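Local structure of SnoaL-like domain-containing protein (Kribbella flavida, 4GB5) at residues F29-I43 / T55-F69. The protein is of unknown function but has a SnoaL-like domain of the NTF2 clan, a cone-like fold that in relatives often encloses a ligand-binding or catalytic pocket. Sequence-based numbering, arbitrary orientation. Where two conformers were deposited one is given.
Sequences FTDLPRRVHTDPLTI and TVPLSDYGAALRASF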
loop_
_atom_site.group_PDB
_atom_site.type_symbol
_atom_site.label_atom_id
_atom_site.label_comp_id
_atom_site.label_asym_id
_atom_site.label_seq_id
_atom_site.Cartn_x
_atom_site.Cartn_y
_atom_site.Cartn_z
ATOM N N PHE A 29 10.318 -14.588 13.492
ATOM C CA PHE A 29 9.184 -15.105 14.264
ATOM C C PHE A 29 9.433 -15.259 15.749
ATOM O O PHE A 29 8.664 -15.897 16.465
ATOM C CB PHE A 29 8.746 -16.466 13.676
ATOM C CG PHE A 29 8.429 -16.399 12.212
ATOM C CD1 PHE A 29 7.305 -15.725 11.772
ATOM C CD2 PHE A 29 9.260 -17.004 11.296
ATOM C CE1 PHE A 29 7.007 -15.633 10.413
ATOM C CE2 PHE A 29 8.952 -16.942 9.933
ATOM C CZ PHE A 29 7.838 -16.237 9.515
ATOM N N THR A 30 10.547 -14.716 16.227
ATOM C CA THR A 30 10.976 -14.918 17.603
ATOM C C THR A 30 10.866 -13.663 18.445
ATOM O O THR A 30 10.135 -13.657 19.443
ATOM C CB THR A 30 12.428 -15.436 17.571
ATOM O OG1 THR A 30 12.436 -16.684 16.856
ATOM C CG2 THR A 30 12.949 -15.609 18.956
ATOM N N ASP A 31 11.602 -12.622 18.079
ATOM C CA ASP A 31 11.592 -11.346 18.803
ATOM C C ASP A 31 10.410 -10.437 18.430
ATOM O O ASP A 31 9.659 -9.986 19.307
ATOM C CB ASP A 31 12.931 -10.624 18.567
ATOM C CG ASP A 31 12.986 -9.241 19.198
ATOM O OD1 ASP A 31 13.197 -9.174 20.420
ATOM O OD2 ASP A 31 12.846 -8.229 18.473
ATOM N N LEU A 32 10.248 -10.179 17.144
ATOM C CA LEU A 32 9.251 -9.227 16.640
ATOM C C LEU A 32 7.838 -9.572 17.140
ATOM O O LEU A 32 7.094 -8.642 17.518
ATOM C CB LEU A 32 9.327 -9.132 15.136
ATOM C CG LEU A 32 8.959 -7.841 14.445
ATOM C CD1 LEU A 32 9.391 -6.585 15.220
ATOM C CD2 LEU A 32 9.604 -7.900 13.061
ATOM N N PRO A 33 7.421 -10.870 17.137
ATOM C CA PRO A 33 6.043 -11.092 17.619
ATOM C C PRO A 33 5.800 -10.578 19.032
ATOM O O PRO A 33 4.661 -10.162 19.293
ATOM C CB PRO A 33 5.872 -12.599 17.531
ATOM C CG PRO A 33 6.791 -12.990 16.377
ATOM C CD PRO A 33 7.977 -12.097 16.514
ATOM N N ARG A 34 6.801 -10.585 19.904
ATOM C CA ARG A 34 6.601 -10.039 21.232
ATOM C C ARG A 34 6.414 -8.532 21.251
ATOM O O ARG A 34 5.802 -7.992 22.158
ATOM C CB ARG A 34 7.784 -10.400 22.132
ATOM C CG ARG A 34 8.051 -11.861 22.204
ATOM C CD ARG A 34 7.498 -12.470 23.475
ATOM N NE ARG A 34 7.281 -13.906 23.310
ATOM C CZ ARG A 34 6.346 -14.607 23.940
ATOM N NH1 ARG A 34 5.515 -14.022 24.807
ATOM N NH2 ARG A 34 6.238 -15.906 23.696
ATOM N N ARG A 35 6.981 -7.870 20.250
ATOM C CA ARG A 35 6.850 -6.425 20.107
ATOM C C ARG A 35 5.559 -6.021 19.435
ATOM O O ARG A 35 5.159 -4.850 19.457
ATOM C CB ARG A 35 8.013 -5.909 19.271
ATOM C CG ARG A 35 9.330 -6.253 19.959
ATOM C CD ARG A 35 10.519 -5.608 19.296
ATOM N NE ARG A 35 11.746 -6.103 19.922
ATOM C CZ ARG A 35 12.311 -5.602 21.018
ATOM N NH1 ARG A 35 11.791 -4.546 21.627
ATOM N NH2 ARG A 35 13.421 -6.157 21.497
ATOM N N VAL A 36 4.914 -6.969 18.759
ATOM C CA VAL A 36 3.687 -6.690 17.991
ATOM C C VAL A 36 2.380 -7.182 18.594
ATOM O O VAL A 36 1.347 -6.548 18.441
ATOM C CB VAL A 36 3.824 -7.290 16.574
ATOM C CG1 VAL A 36 2.600 -7.167 15.720
ATOM C CG2 VAL A 36 5.008 -6.631 15.866
ATOM N N HIS A 37 2.449 -8.335 19.247
ATOM C CA HIS A 37 1.262 -9.062 19.724
ATOM C C HIS A 37 1.221 -9.236 21.232
ATOM O O HIS A 37 2.254 -9.241 21.930
ATOM C CB HIS A 37 1.282 -10.464 19.079
ATOM C CG HIS A 37 1.078 -10.440 17.590
ATOM N ND1 HIS A 37 -0.101 -10.000 17.026
ATOM C CD2 HIS A 37 1.869 -10.824 16.562
ATOM C CE1 HIS A 37 -0.004 -10.062 15.710
ATOM N NE2 HIS A 37 1.169 -10.578 15.398
ATOM N N THR A 38 0.004 -9.381 21.729
ATOM C CA THR A 38 -0.162 -9.889 23.078
ATOM C C THR A 38 0.113 -11.404 23.181
ATOM O O THR A 38 0.203 -12.125 22.182
ATOM C CB THR A 38 -1.603 -9.643 23.570
ATOM O OG1 THR A 38 -2.510 -10.262 22.677
ATOM C CG2 THR A 38 -1.962 -8.155 23.637
ATOM N N ASP A 39 0.259 -11.883 24.419
ATOM C CA ASP A 39 0.418 -13.307 24.711
ATOM C C ASP A 39 -0.568 -13.602 25.822
ATOM O O ASP A 39 -0.345 -13.174 26.946
ATOM C CB ASP A 39 1.836 -13.609 25.195
ATOM C CG ASP A 39 2.132 -15.092 25.271
ATOM O OD1 ASP A 39 1.217 -15.904 24.990
ATOM O OD2 ASP A 39 3.272 -15.449 25.674
ATOM N N PRO A 40 -1.637 -14.356 25.529
ATOM C CA PRO A 40 -1.932 -14.998 24.252
ATOM C C PRO A 40 -2.499 -14.057 23.210
ATOM O O PRO A 40 -2.736 -12.893 23.486
ATOM C CB PRO A 40 -2.940 -16.081 24.648
ATOM C CG PRO A 40 -3.667 -15.490 25.829
ATOM C CD PRO A 40 -2.622 -14.706 26.570
ATOM N N LEU A 41 -2.740 -14.618 22.031
ATOM C CA LEU A 41 -3.219 -13.897 20.860
ATOM C C LEU A 41 -4.439 -14.637 20.308
ATOM O O LEU A 41 -4.436 -15.874 20.203
ATOM C CB LEU A 41 -2.110 -13.907 19.783
ATOM C CG LEU A 41 -2.383 -13.331 18.395
ATOM C CD1 LEU A 41 -2.757 -11.878 18.560
ATOM C CD2 LEU A 41 -1.232 -13.429 17.474
ATOM N N THR A 42 -5.490 -13.907 19.930
ATOM C CA THR A 42 -6.590 -14.513 19.225
ATOM C C THR A 42 -6.390 -14.392 17.718
ATOM O O THR A 42 -6.041 -13.325 17.233
ATOM C CB THR A 42 -7.904 -13.858 19.633
ATOM O OG1 THR A 42 -8.117 -14.122 21.024
ATOM C CG2 THR A 42 -9.053 -14.450 18.863
ATOM N N ILE A 43 -6.560 -15.502 17.001
ATOM C CA ILE A 43 -6.378 -15.528 15.565
ATOM C C ILE A 43 -7.569 -16.140 14.849
ATOM O O ILE A 43 -8.167 -17.074 15.327
ATOM C CB ILE A 43 -5.117 -16.305 15.172
ATOM C CG1 ILE A 43 -5.144 -17.680 15.782
ATOM C CG2 ILE A 43 -3.875 -15.578 15.648
ATOM C CD1 ILE A 43 -4.031 -18.595 15.269
ATOM N N THR A 55 -7.612 -18.930 20.479
ATOM C CA THR A 55 -6.754 -18.054 21.269
ATOM C C THR A 55 -5.602 -18.938 21.678
ATOM O O THR A 55 -5.830 -19.981 22.298
ATOM C CB THR A 55 -7.468 -17.470 22.496
ATOM O OG1 THR A 55 -8.583 -16.680 22.059
ATOM C CG2 THR A 55 -6.548 -16.622 23.274
ATOM N N VAL A 56 -4.384 -18.543 21.294
ATOM C CA VAL A 56 -3.222 -19.408 21.402
ATOM C C VAL A 56 -2.054 -18.702 22.082
ATOM O O VAL A 56 -1.924 -17.488 21.995
ATOM C CB VAL A 56 -2.747 -19.933 20.030
ATOM C CG1 VAL A 56 -3.879 -20.729 19.357
ATOM C CG2 VAL A 56 -2.241 -18.802 19.145
ATOM N N PRO A 57 -1.198 -19.464 22.778
ATOM C CA PRO A 57 0.025 -18.843 23.254
ATOM C C PRO A 57 0.818 -18.242 22.121
ATOM O O PRO A 57 0.894 -18.795 21.015
ATOM C CB PRO A 57 0.811 -20.023 23.820
ATOM C CG PRO A 57 -0.246 -20.992 24.247
ATOM C CD PRO A 57 -1.249 -20.891 23.124
ATOM N N LEU A 58 1.473 -17.135 22.416
ATOM C CA LEU A 58 2.227 -16.452 21.376
ATOM C C LEU A 58 3.366 -17.321 20.834
ATOM O O LEU A 58 3.612 -17.293 19.630
ATOM C CB LEU A 58 2.716 -15.096 21.878
ATOM C CG LEU A 58 3.381 -14.225 20.837
ATOM C CD1 LEU A 58 2.426 -13.975 19.657
ATOM C CD2 LEU A 58 3.810 -12.937 21.512
ATOM N N SER A 59 4.018 -18.141 21.678
ATOM C CA SER A 59 5.121 -18.940 21.173
ATOM C C SER A 59 4.610 -20.023 20.202
ATOM O O SER A 59 5.300 -20.392 19.260
ATOM C CB SER A 59 5.936 -19.525 22.307
ATOM O OG SER A 59 5.166 -20.444 23.019
ATOM N N ASP A 60 3.403 -20.534 20.433
ATOM C CA ASP A 60 2.791 -21.473 19.498
ATOM C C ASP A 60 2.536 -20.781 18.152
ATOM O O ASP A 60 2.755 -21.378 17.086
ATOM C CB ASP A 60 1.453 -22.011 20.023
ATOM C CG ASP A 60 1.617 -23.044 21.137
ATOM O OD1 ASP A 60 2.740 -23.535 21.357
ATOM O OD2 ASP A 60 0.580 -23.403 21.761
ATOM N N TYR A 61 1.980 -19.576 18.208
ATOM C CA TYR A 61 1.672 -18.824 16.995
ATOM C C TYR A 61 2.966 -18.594 16.232
ATOM O O TYR A 61 3.034 -18.804 15.026
ATOM C CB TYR A 61 1.012 -17.483 17.377
ATOM C CG TYR A 61 0.843 -16.500 16.263
ATOM C CD1 TYR A 61 1.661 -15.390 16.183
ATOM C CD2 TYR A 61 -0.130 -16.691 15.294
ATOM C CE1 TYR A 61 1.495 -14.471 15.142
ATOM C CE2 TYR A 61 -0.301 -15.792 14.268
ATOM C CZ TYR A 61 0.496 -14.696 14.216
ATOM O OH TYR A 61 0.312 -13.820 13.171
ATOM N N GLY A 62 4.003 -18.145 16.911
ATOM C CA GLY A 62 5.280 -17.922 16.242
ATOM C C GLY A 62 5.842 -19.177 15.595
ATOM O O GLY A 62 6.328 -19.113 14.470
ATOM N N ALA A 63 5.777 -20.317 16.284
ATOM C CA ALA A 63 6.301 -21.569 15.769
ATOM C C ALA A 63 5.503 -22.000 14.547
ATOM O O ALA A 63 6.060 -22.514 13.570
ATOM C CB ALA A 63 6.251 -22.664 16.878
ATOM N N ALA A 64 4.184 -21.808 14.615
ATOM C CA ALA A 64 3.317 -22.150 13.504
ATOM C C ALA A 64 3.615 -21.288 12.282
ATOM O O ALA A 64 3.630 -21.779 11.157
ATOM C CB ALA A 64 1.860 -21.973 13.915
ATOM N N LEU A 65 3.791 -19.979 12.496
ATOM C CA LEU A 65 4.177 -19.079 11.413
ATOM C C LEU A 65 5.526 -19.461 10.809
ATOM O O LEU A 65 5.712 -19.469 9.581
ATOM C CB LEU A 65 4.260 -17.615 11.877
ATOM C CG LEU A 65 3.008 -16.816 12.203
ATOM C CD1 LEU A 65 3.401 -15.376 12.303
ATOM C CD2 LEU A 65 1.967 -16.974 11.148
ATOM N N ARG A 66 6.475 -19.800 11.669
ATOM C CA ARG A 66 7.771 -20.209 11.154
ATOM C C ARG A 66 7.660 -21.425 10.244
ATOM O O ARG A 66 8.259 -21.455 9.168
ATOM C CB ARG A 66 8.769 -20.452 12.282
ATOM C CG ARG A 66 10.064 -21.025 11.801
ATOM C CD ARG A 66 11.035 -21.260 12.913
ATOM N NE ARG A 66 11.396 -20.007 13.559
ATOM C CZ ARG A 66 11.036 -19.648 14.782
ATOM N NH1 ARG A 66 10.289 -20.437 15.553
ATOM N NH2 ARG A 66 11.419 -18.466 15.248
ATOM N N ALA A 67 6.914 -22.427 10.685
ATOM C CA ALA A 67 6.700 -23.621 9.873
ATOM C C ALA A 67 6.002 -23.328 8.552
ATOM O O ALA A 67 6.419 -23.796 7.503
ATOM C CB ALA A 67 5.919 -24.658 10.684
ATOM N N SER A 68 4.932 -22.556 8.583
ATOM C CA SER A 68 4.160 -22.335 7.362
ATOM C C SER A 68 4.868 -21.393 6.369
ATOM O O SER A 68 4.924 -21.653 5.154
ATOM C CB SER A 68 2.742 -21.858 7.686
ATOM O OG SER A 68 2.721 -20.625 8.380
ATOM N N PHE A 69 5.439 -20.303 6.862
ATOM C CA PHE A 69 6.140 -19.383 5.978
ATOM C C PHE A 69 7.460 -19.989 5.484
ATOM O O PHE A 69 8.025 -19.534 4.505
ATOM C CB PHE A 69 6.320 -17.989 6.639
ATOM C CG PHE A 69 5.084 -17.148 6.625
ATOM C CD1 PHE A 69 4.683 -16.507 5.465
ATOM C CD2 PHE A 69 4.344 -16.926 7.757
ATOM C CE1 PHE A 69 3.519 -15.718 5.448
ATOM C CE2 PHE A 69 3.212 -16.145 7.733
ATOM C CZ PHE A 69 2.817 -15.512 6.570
HETATM O O HOH W 1 12.541 -16.473 13.096
HETATM O O HOH W 2 4.021 -17.814 24.613
HETATM O O HOH W 3 2.279 -12.025 13.191
#
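Phe29 lies flat along helix 58-69, with Arg66 CA over one face of its ring, 3.9 Å from the centroid, in a CH-pi contact. Its CD1 meets Leu65 CB and its CZ meets Phe69 CB. Gly62 lets the chain come this close, since a side chain there would run into Phe29 O. Trimming Phe29 to an alanine would probably open a gap against Leu65, Arg66 and Phe69 and weaken the hold of the chain at Phe29 and Thr30 on the helix. Nearer the sheet, Leu41 CD2 sits almost centrally over Tyr61, 3.6 Å from the ring centroid, and Tyr61 turns its edge to the face of His37. Leu58 packs with CD1 against His37 CB and CD2 over a face of the Arg34 guanidinium. The solvent side is looser and polar. Asp39 CG, anti to the backbone N (chi1 -170°), swings to the helix start, where OD1 accepts a hydrogen bond from Leu58 N (2.9 Å), the first N-H after Pro57 at the N-cap position. Asp39 OD2 takes another from Arg34 NH1, 2.8 Å away, within a salt bridge. This ties the helix to the SnoaL-like domain's curved sheet, where Leu41 and Val56, an antiparallel hydrogen-bonded pair, set 54-56 beside 41-44 as the outermost strand on that side in this chain; 41-44 pairs in parallel with strand 131-145 on its other side, and helix 6-25 packs on Phe29 through Ile23.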